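Local coordinates for protein glutathione S-transferase domain (Burkholderia graminis, PDB 4MF5) that binds glutathione and probably transfers it to electrophilic substrates, at residues G184-R189 against E194-D199; P210-L215 against V225-F230. All coordinates share one frame; numbering follows the deposited sequence.

Contact 1: residues G184-R189 against E194-D199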
loop_
_atom_site.group_PDB
_atom_site.type_symbol
_atom_site.label_atom_id
_atom_site.label_comp_id
_atom_site.label_asym_id
_atom_site.label_seq_id
_atom_site.Cartn_x
_atom_site.Cartn_y
_atom_site.Cartn_z
ATOM N N GLY A 184 -3.932 -6.313 16.823
ATOM C CA GLY A 184 -5.182 -5.980 17.502
ATOM C C GLY A 184 -6.238 -5.469 16.551
ATOM O O GLY A 184 -7.428 -5.753 16.711
ATOM N N VAL A 185 -5.820 -4.712 15.544
ATOM C CA VAL A 185 -6.763 -4.253 14.515
ATOM C C VAL A 185 -7.340 -5.457 13.778
ATOM O O VAL A 185 -8.548 -5.569 13.574
ATOM C CB VAL A 185 -6.084 -3.284 13.518
ATOM C CG1 VAL A 185 -7.049 -2.907 12.405
ATOM C CG2 VAL A 185 -5.594 -2.033 14.237
ATOM N N LEU A 186 -6.479 -6.361 13.356
ATOM C CA LEU A 186 -6.942 -7.580 12.680
ATOM C C LEU A 186 -7.848 -8.407 13.572
ATOM O O LEU A 186 -8.865 -8.921 13.111
ATOM C CB LEU A 186 -5.778 -8.440 12.218
ATOM C CG LEU A 186 -4.985 -7.935 11.033
ATOM C CD1 LEU A 186 -3.806 -8.867 10.786
ATOM C CD2 LEU A 186 -5.818 -7.814 9.783
ATOM N N GLU A 187 -7.480 -8.534 14.844
ATOM C CA GLU A 187 -8.254 -9.319 15.806
ATOM C C GLU A 187 -9.674 -8.789 15.949
ATOM O O GLU A 187 -10.652 -9.548 15.904
ATOM C CB GLU A 187 -7.549 -9.322 17.157
ATOM C CG GLU A 187 -8.253 -10.103 18.229
ATOM C CD GLU A 187 -8.303 -11.586 17.957
ATOM O OE1 GLU A 187 -7.517 -12.069 17.132
ATOM O OE2 GLU A 187 -9.136 -12.272 18.597
ATOM N N GLN A 188 -9.810 -7.499 16.153
ATOM C CA GLN A 188 -11.128 -6.892 16.262
ATOM C C GLN A 188 -11.916 -7.002 14.980
ATOM O O GLN A 188 -13.105 -7.206 15.020
ATOM C CB GLN A 188 -11.021 -5.436 16.726
ATOM C CG GLN A 188 -12.345 -4.789 16.990
ATOM C CD GLN A 188 -13.112 -5.557 18.072
ATOM O OE1 GLN A 188 -12.605 -5.710 19.191
ATOM N NE2 GLN A 188 -14.277 -6.127 17.716
ATOM N N ARG A 189 -11.247 -6.885 13.838
ATOM C CA ARG A 189 -11.930 -7.011 12.569
ATOM C C ARG A 189 -12.474 -8.423 12.351
ATOM O O ARG A 189 -13.558 -8.629 11.795
ATOM C CB ARG A 189 -10.985 -6.613 11.438
ATOM C CG ARG A 189 -11.556 -6.805 10.063
ATOM C CD ARG A 189 -12.735 -5.932 9.820
ATOM N NE ARG A 189 -13.290 -6.251 8.548
ATOM C CZ ARG A 189 -14.332 -5.632 8.020
ATOM N NH1 ARG A 189 -14.794 -6.056 6.852
ATOM N NH2 ARG A 189 -14.886 -4.588 8.631
ATOM N N GLU A 194 -15.582 -14.763 9.362
ATOM C CA GLU A 194 -14.759 -15.880 8.919
ATOM C C GLU A 194 -13.388 -15.377 8.442
ATOM O O GLU A 194 -12.338 -15.879 8.847
ATOM C CB GLU A 194 -15.466 -16.640 7.792
ATOM C CG GLU A 194 -14.983 -18.053 7.609
ATOM C CD GLU A 194 -15.276 -18.922 8.816
ATOM O OE1 GLU A 194 -16.266 -18.670 9.524
ATOM O OE2 GLU A 194 -14.508 -19.849 9.066
ATOM N N TRP A 195 -13.447 -14.389 7.554
ATOM C CA TRP A 195 -12.310 -13.818 6.860
ATOM C C TRP A 195 -12.399 -12.298 6.997
ATOM O O TRP A 195 -13.369 -11.753 7.543
ATOM C CB TRP A 195 -12.318 -14.265 5.383
ATOM C CG TRP A 195 -12.093 -15.712 5.202
ATOM C CD1 TRP A 195 -13.006 -16.640 4.815
ATOM C CD2 TRP A 195 -10.867 -16.424 5.416
ATOM N NE1 TRP A 195 -12.442 -17.882 4.768
ATOM C CE2 TRP A 195 -11.120 -17.776 5.113
ATOM C CE3 TRP A 195 -9.583 -16.048 5.834
ATOM C CZ2 TRP A 195 -10.130 -18.755 5.216
ATOM C CZ3 TRP A 195 -8.610 -17.016 5.920
ATOM C CH2 TRP A 195 -8.885 -18.349 5.621
ATOM N N ILE A 196 -11.394 -11.585 6.488
ATOM C CA ILE A 196 -11.343 -10.150 6.697
ATOM C C ILE A 196 -12.597 -9.431 6.176
ATOM O O ILE A 196 -13.087 -8.491 6.808
ATOM C CB ILE A 196 -10.031 -9.555 6.150
ATOM C CG1 ILE A 196 -8.868 -10.032 7.012
ATOM C CG2 ILE A 196 -10.091 -8.035 6.078
ATOM C CD1 ILE A 196 -7.509 -9.770 6.385
ATOM N N LEU A 197 -13.122 -9.862 5.022
ATOM C CA LEU A 197 -14.309 -9.235 4.446
ATOM C C LEU A 197 -15.602 -9.938 4.858
ATOM O O LEU A 197 -16.655 -9.598 4.340
ATOM C CB LEU A 197 -14.213 -9.164 2.926
ATOM C CG LEU A 197 -12.986 -8.395 2.429
ATOM C CD1 LEU A 197 -13.008 -8.334 0.913
ATOM C CD2 LEU A 197 -12.900 -6.997 3.005
ATOM N N GLY A 198 -15.561 -10.875 5.793
ATOM C CA GLY A 198 -16.772 -11.565 6.226
ATOM C C GLY A 198 -16.724 -13.009 5.794
ATOM O O GLY A 198 -15.735 -13.714 6.007
ATOM N N ASP A 199 -17.815 -13.471 5.184
ATOM C CA ASP A 199 -17.896 -14.856 4.804
ATOM C C ASP A 199 -16.933 -15.230 3.702
ATOM O O ASP A 199 -16.474 -16.371 3.656
ATOM C CB ASP A 199 -19.306 -15.216 4.312
ATOM C CG ASP A 199 -20.336 -15.284 5.414
ATOM O OD1 ASP A 199 -19.984 -15.332 6.606
ATOM O OD2 ASP A 199 -21.532 -15.344 5.056
#

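Contact 2: residues P210-L215 against V225-F230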
loop_
_atom_site.group_PDB
_atom_site.type_symbol
_atom_site.label_atom_id
_atom_site.label_comp_id
_atom_site.label_asym_id
_atom_site.label_seq_id
_atom_site.Cartn_x
_atom_site.Cartn_y
_atom_site.Cartn_z
ATOM N N PRO A 210 0.027 -14.297 4.845
ATOM C CA PRO A 210 1.436 -14.672 4.678
ATOM C C PRO A 210 2.368 -13.895 5.616
ATOM O O PRO A 210 3.414 -14.405 6.033
ATOM C CB PRO A 210 1.726 -14.354 3.205
ATOM C CG PRO A 210 0.385 -14.548 2.552
ATOM C CD PRO A 210 -0.570 -13.927 3.537
ATOM N N TRP A 211 2.000 -12.656 5.922
ATOM C CA TRP A 211 2.783 -11.832 6.835
ATOM C C TRP A 211 2.605 -12.249 8.290
ATOM O O TRP A 211 3.560 -12.250 9.048
ATOM C CB TRP A 211 2.479 -10.355 6.604
ATOM C CG TRP A 211 3.347 -9.782 5.534
ATOM C CD1 TRP A 211 3.043 -9.575 4.216
ATOM C CD2 TRP A 211 4.714 -9.439 5.690
ATOM N NE1 TRP A 211 4.128 -9.096 3.558
ATOM C CE2 TRP A 211 5.172 -8.994 4.439
ATOM C CE3 TRP A 211 5.602 -9.486 6.763
ATOM C CZ2 TRP A 211 6.484 -8.576 4.235
ATOM C CZ3 TRP A 211 6.916 -9.064 6.549
ATOM C CH2 TRP A 211 7.336 -8.622 5.307
ATOM N N VAL A 212 1.378 -12.587 8.695
ATOM C CA VAL A 212 1.169 -13.136 10.029
ATOM C C VAL A 212 1.981 -14.426 10.186
ATOM O O VAL A 212 2.668 -14.632 11.193
ATOM C CB VAL A 212 -0.325 -13.350 10.330
ATOM C CG1 VAL A 212 -0.490 -13.921 11.733
ATOM C CG2 VAL A 212 -1.119 -12.068 10.191
ATOM N N ARG A 213 1.900 -15.291 9.172
ATOM C CA ARG A 213 2.655 -16.544 9.162
ATOM C C ARG A 213 4.150 -16.269 9.369
ATOM O O ARG A 213 4.809 -16.893 10.206
ATOM C CB ARG A 213 2.415 -17.283 7.851
ATOM C CG ARG A 213 3.245 -18.532 7.665
ATOM C CD ARG A 213 2.928 -19.192 6.334
ATOM N NE ARG A 213 3.726 -20.392 6.101
ATOM C CZ ARG A 213 4.921 -20.402 5.542
ATOM N NH1 ARG A 213 5.497 -19.276 5.148
ATOM N NH2 ARG A 213 5.556 -21.552 5.367
ATOM N N ASN A 214 4.708 -15.346 8.593
ATOM C CA ASN A 214 6.149 -15.055 8.642
ATOM C C ASN A 214 6.546 -14.466 9.990
ATOM O O ASN A 214 7.622 -14.764 10.515
ATOM C CB ASN A 214 6.456 -14.046 7.496
ATOM C CG ASN A 214 7.908 -13.903 7.111
ATOM O OD1 ASN A 214 8.534 -14.850 6.685
ATOM N ND2 ASN A 214 8.410 -12.655 7.129
ATOM N N LEU A 215 5.690 -13.599 10.538
ATOM C CA LEU A 215 5.978 -12.948 11.796
ATOM C C LEU A 215 6.240 -13.984 12.889
ATOM O O LEU A 215 7.176 -13.853 13.683
ATOM C CB LEU A 215 4.820 -12.044 12.175
ATOM C CG LEU A 215 4.989 -11.298 13.494
ATOM C CD1 LEU A 215 6.066 -10.250 13.373
ATOM C CD2 LEU A 215 3.678 -10.650 13.896
ATOM N N VAL A 225 5.300 -10.765 20.302
ATOM C CA VAL A 225 3.966 -10.192 20.090
ATOM C C VAL A 225 2.885 -10.927 20.859
ATOM O O VAL A 225 1.771 -10.445 20.891
ATOM C CB VAL A 225 3.602 -10.082 18.590
ATOM C CG1 VAL A 225 4.607 -9.253 17.830
ATOM C CG2 VAL A 225 3.417 -11.463 17.945
ATOM N N ALA A 226 3.214 -12.089 21.436
ATOM C CA ALA A 226 2.273 -12.949 22.168
ATOM C C ALA A 226 1.039 -13.272 21.307
ATOM O O ALA A 226 -0.087 -12.862 21.596
ATOM C CB ALA A 226 1.875 -12.343 23.513
ATOM N N ILE A 227 1.271 -14.038 20.247
ATOM C CA ILE A 227 0.265 -14.332 19.242
ATOM C C ILE A 227 -1.017 -14.928 19.851
ATOM O O ILE A 227 -2.106 -14.709 19.338
ATOM C CB ILE A 227 0.847 -15.214 18.114
ATOM C CG1 ILE A 227 -0.115 -15.349 16.934
ATOM C CG2 ILE A 227 1.315 -16.576 18.614
ATOM C CD1 ILE A 227 -0.436 -14.050 16.215
ATOM N N GLN A 228 -0.871 -15.666 20.945
ATOM C CA GLN A 228 -1.987 -16.290 21.648
ATOM C C GLN A 228 -2.999 -15.257 22.170
ATOM O O GLN A 228 -4.125 -15.626 22.506
ATOM C CB GLN A 228 -1.497 -17.180 22.794
ATOM C CG GLN A 228 -0.676 -16.454 23.849
ATOM C CD GLN A 228 0.814 -16.402 23.599
ATOM O OE1 GLN A 228 1.591 -16.113 24.560
ATOM N NE2 GLN A 228 1.254 -16.651 22.417
ATOM N N ASP A 229 -2.629 -13.981 22.219
ATOM C CA ASP A 229 -3.535 -12.945 22.644
ATOM C C ASP A 229 -4.549 -12.587 21.569
ATOM O O ASP A 229 -5.441 -11.769 21.821
ATOM C CB ASP A 229 -2.771 -11.666 23.023
ATOM C CG ASP A 229 -1.970 -11.786 24.292
ATOM O OD1 ASP A 229 -2.137 -12.775 25.013
ATOM O OD2 ASP A 229 -1.171 -10.874 24.572
ATOM N N PHE A 230 -4.434 -13.171 20.369
ATOM C CA PHE A 230 -5.268 -12.798 19.219
ATOM C C PHE A 230 -5.945 -14.071 18.694
ATOM O O PHE A 230 -5.567 -14.609 17.652
ATOM C CB PHE A 230 -4.393 -12.125 18.155
ATOM C CG PHE A 230 -3.561 -11.001 18.712
ATOM C CD1 PHE A 230 -4.121 -9.742 18.947
ATOM C CD2 PHE A 230 -2.221 -11.190 19.014
ATOM C CE1 PHE A 230 -3.362 -8.713 19.484
ATOM C CE2 PHE A 230 -1.466 -10.151 19.558
ATOM C CZ PHE A 230 -2.038 -8.918 19.771
#

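Contact 1: residues G184-R189 against E194-D199
The carbonyl O of I196 is gripped by two nitrogens of a single arginine: R189 NE reaches I196 O at 2.8 Å and R189 NH1 reaches it at 3.0 Å. The guanidinium meets this one atom side-on, and the oxygen lies close to the guanidinium plane. NE stands nearly in line with the C=O bond (160°), whereas NH1 comes in more obliquely within the carbonyl plane. Because both hydrogens share one acceptor, both bonds are bent. R189 leaves helix 170-190 with CG anti to the backbone N, and a bend at chi2 (64°) swings the guanidinium around to the loop. NH1 has a second partner in E136, a salt bridge to helix 131-161.

Residues W195-G198 form a type I turn, with G198 N bonded to W195 O at 2.9 Å. The turn leaves I196 O facing the helix. On the apolar side of I196, L186 in one of its two modelled conformers brings CD2 to 4.3 Å from I196 CD1, and I196 also packs on W140, A204 and T208. I196 N donates to D205 OD1, which ties the turn to the first turn of helix 203-216. The carbonyl is thus probably polarised by the arginine, while E136 balances the positive charge and, with I196 O, fixes the rotation of the guanidinium.

Contact 2: residues P210-L215 against V225-F230
V225, which meets L215 across the contact, also sets its carbonyl at the edge of the F230 ring: V225 O lies in the ring plane, 3.5 Å from F230 CE2. One face of that ring carries D229 CB, 4.0 Å above the plane and displaced toward the rim. The ring also packs against L183 of helix 170-190.

Across the contact itself the interaction is purely between branched aliphatic side chains. L215 and V225 point at each other tip to tip, with L215 CD2 and V225 CG2 4.1 Å apart. L215 extends from its helix with CG anti to the backbone N (chi1 180°), while the touching methyl of V225 is the one lodged between its backbone N and carbonyl carbon. L183 packs on both residues, and F152 of helix 131-161 adds a further apolar surface beside L215. A second, looser meeting lies one helical turn back, where V212 CG1 faces I227 CD1 at 4.5 Å.

These pairs join helix 203-216 to the connection between helices 222-225 and 231-242, within the all-helical C-terminal domain of the GST fold. Helix 222-225 ends in a Schellman motif: A226, with positive phi, is its C-prime residue, and the A226 and I227 amides bond back into the helix. The chain then runs through a short 3-10 segment, where D229 N bonds A226 O at 2.8 Å, to F230 at the N-cap position of helix 231-242. V233 and L237 of that helix pack on V212. On helix 203-216, W211 NE1 donates to OD1 of N52, a glutathione-binding residue.

Overall arrangement
The chain enters contact 1 along helix 170-190, turns through a short connection, and comes back as the 194-199 loop, closing a small loop before helix 203-216 starts. Contact 2 follows in series: it opens on helix 203-216 and closes after helix 222-225, at the approach to helix 231-242. The two loops neither nest nor cross, yet they touch in space, their centres about 14 Å apart. E187 packs on F230 while accepting bonds from the N232 and V233 amides, and in one modelled conformer L186 meets V212 between the two helices. Helices 170-190, 203-216 and 231-242 are thereby tied together within the C-terminal domain.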